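Local structure of BfpC (Escherichia coli, 3VHJ) at residues K120-F124 and D125-Y129. The protein takes part in biogenesis of type IV pili as an essential membrane protein, of which this is the N-terminal cytoplasmic domain, probably working with the assembly ATPase BfpD. The protein carries 1 engineered substitution. Numbering follows the deposited sequence.
Sequences KKFFF and DHVAY
Phe123 and Ala128 meet where helix 116-127 widens into a pi-type turn at its C-terminal end. Ala128 CB lies over one face of the Phe123 ring, 4.0 Å from its centroid and 14° off the normal, a CH-pi contact. Val127 faces both rings: CG2 sits 3.6 Å from Phe122 CE2, while CB, with CG1 just behind it, packs against Phe123 CD1. The rings of Phe122 and His126, planes at 51°, meet obliquely. On the exposed side, Lys121 bends at its last torsion (chi4 54°), bringing NZ 3.2 Å from Asp125 OD2, on the syn side of the carboxylate, in a salt bridge between residues one turn apart. Beyond this shell, Phe123 and Val127 both press on Cys86 and Val98 of the neighbouring sheet, joining helix to strands 85-90 and 96-101. A serine in place of Phe123 would probably leave a gap against these strands and deprive the Ala128 methyl of its aromatic face. The backbone changes step at Phe123 O, which accepts from Val127 N and, at 2.7 Å, from Ala128 N, the two donors arriving from opposite faces of the carbonyl plane. One residue on, a water replaces the direct bond, donating to Phe124 O at 2.7 Å and accepting from Tyr129 N at 2.8 Å.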
loop_
_atom_site.group_PDB
_atom_site.type_symbol
_atom_site.label_atom_id
_atom_site.label_comp_id
_atom_site.label_asym_id
_atom_site.label_seq_id
_atom_site.Cartn_x
_atom_site.Cartn_y
_atom_site.Cartn_z
ATOM N N LYS A 120 15.051 1.685 2.179
ATOM C CA LYS A 120 15.910 1.352 1.050
ATOM C C LYS A 120 16.263 -0.135 1.105
ATOM O O LYS A 120 16.203 -0.837 0.095
ATOM C CB LYS A 120 17.187 2.208 1.090
ATOM C CG LYS A 120 18.033 2.141 -0.180
ATOM C CD LYS A 120 19.245 3.070 -0.107
ATOM C CE LYS A 120 20.103 2.957 -1.369
ATOM N NZ LYS A 120 21.261 3.903 -1.374
ATOM N N LYS A 121 16.612 -0.617 2.294
ATOM C CA LYS A 121 16.971 -2.020 2.470
ATOM C C LYS A 121 15.811 -2.965 2.138
ATOM O O LYS A 121 16.015 -4.013 1.523
ATOM C CB LYS A 121 17.452 -2.266 3.906
ATOM C CG LYS A 121 17.846 -3.710 4.203
ATOM C CD LYS A 121 18.403 -3.859 5.614
ATOM C CE LYS A 121 18.734 -5.309 5.934
ATOM N NZ LYS A 121 19.652 -5.914 4.924
ATOM N N PHE A 122 14.598 -2.598 2.544
ATOM C CA PHE A 122 13.433 -3.437 2.267
ATOM C C PHE A 122 13.181 -3.466 0.762
ATOM O O PHE A 122 12.909 -4.515 0.179
ATOM C CB PHE A 122 12.195 -2.887 2.974
ATOM C CG PHE A 122 10.984 -3.757 2.822
ATOM C CD1 PHE A 122 10.813 -4.878 3.628
ATOM C CD2 PHE A 122 10.030 -3.476 1.851
ATOM C CE1 PHE A 122 9.704 -5.712 3.466
ATOM C CE2 PHE A 122 8.918 -4.302 1.679
ATOM C CZ PHE A 122 8.756 -5.424 2.490
ATOM N N PHE A 123 13.277 -2.292 0.151
ATOM C CA PHE A 123 13.076 -2.116 -1.278
ATOM C C PHE A 123 13.994 -3.030 -2.086
ATOM O O PHE A 123 13.541 -3.779 -2.957
ATOM C CB PHE A 123 13.347 -0.652 -1.627
ATOM C CG PHE A 123 13.214 -0.328 -3.086
ATOM C CD1 PHE A 123 11.982 -0.434 -3.731
ATOM C CD2 PHE A 123 14.310 0.140 -3.804
ATOM C CE1 PHE A 123 11.845 -0.073 -5.064
ATOM C CE2 PHE A 123 14.184 0.505 -5.142
ATOM C CZ PHE A 123 12.947 0.400 -5.773
ATOM N N PHE A 124 15.290 -2.965 -1.799
ATOM C CA PHE A 124 16.261 -3.787 -2.508
ATOM C C PHE A 124 16.144 -5.277 -2.214
ATOM O O PHE A 124 16.202 -6.096 -3.125
ATOM C CB PHE A 124 17.687 -3.333 -2.182
ATOM C CG PHE A 124 18.138 -2.140 -2.968
ATOM C CD1 PHE A 124 18.345 -0.916 -2.345
ATOM C CD2 PHE A 124 18.366 -2.244 -4.337
ATOM C CE1 PHE A 124 18.778 0.196 -3.076
ATOM C CE2 PHE A 124 18.796 -1.143 -5.075
ATOM C CZ PHE A 124 19.003 0.080 -4.441
ATOM N N ASP A 125 15.978 -5.632 -0.944
ATOM C CA ASP A 125 15.891 -7.038 -0.574
ATOM C C ASP A 125 14.621 -7.761 -1.009
ATOM O O ASP A 125 14.668 -8.945 -1.332
ATOM C CB ASP A 125 16.050 -7.213 0.941
ATOM C CG ASP A 125 17.407 -6.756 1.451
ATOM O OD1 ASP A 125 18.402 -6.871 0.707
ATOM O OD2 ASP A 125 17.475 -6.293 2.609
ATOM N N HIS A 126 13.490 -7.065 -1.042
ATOM C CA HIS A 126 12.243 -7.742 -1.386
ATOM C C HIS A 126 11.370 -7.168 -2.491
ATOM O O HIS A 126 10.540 -7.883 -3.046
ATOM C CB HIS A 126 11.373 -7.855 -0.132
ATOM C CG HIS A 126 12.081 -8.438 1.048
ATOM N ND1 HIS A 126 12.422 -9.769 1.128
ATOM C CD2 HIS A 126 12.517 -7.866 2.197
ATOM C CE1 HIS A 126 13.038 -9.996 2.276
ATOM N NE2 HIS A 126 13.109 -8.856 2.942
ATOM N N VAL A 127 11.544 -5.897 -2.823
ATOM C CA VAL A 127 10.670 -5.284 -3.811
ATOM C C VAL A 127 11.200 -5.054 -5.217
ATOM O O VAL A 127 10.660 -5.579 -6.182
ATOM C CB VAL A 127 10.141 -3.934 -3.272
ATOM C CG1 VAL A 127 9.128 -3.334 -4.247
ATOM C CG2 VAL A 127 9.529 -4.143 -1.894
ATOM N N ALA A 128 12.240 -4.242 -5.322
ATOM C CA ALA A 128 12.829 -3.894 -6.604
ATOM C C ALA A 128 12.960 -5.047 -7.592
ATOM O O ALA A 128 12.688 -4.887 -8.784
ATOM C CB ALA A 128 14.197 -3.258 -6.380
ATOM N N TYR A 129 13.369 -6.208 -7.094
ATOM C CA TYR A 129 13.582 -7.357 -7.962
ATOM C C TYR A 129 12.706 -8.549 -7.633
ATOM O O TYR A 129 12.997 -9.662 -8.064
ATOM C CB TYR A 129 15.048 -7.771 -7.873
ATOM C CG TYR A 129 15.986 -6.588 -7.935
ATOM C CD1 TYR A 129 16.044 -5.782 -9.073
ATOM C CD2 TYR A 129 16.789 -6.252 -6.847
ATOM C CE1 TYR A 129 16.884 -4.667 -9.124
ATOM C CE2 TYR A 129 17.629 -5.143 -6.887
ATOM C CZ TYR A 129 17.671 -4.355 -8.028
ATOM O OH TYR A 129 18.489 -3.253 -8.071
HETATM O O HOH W 1 14.117 -7.149 -4.572
#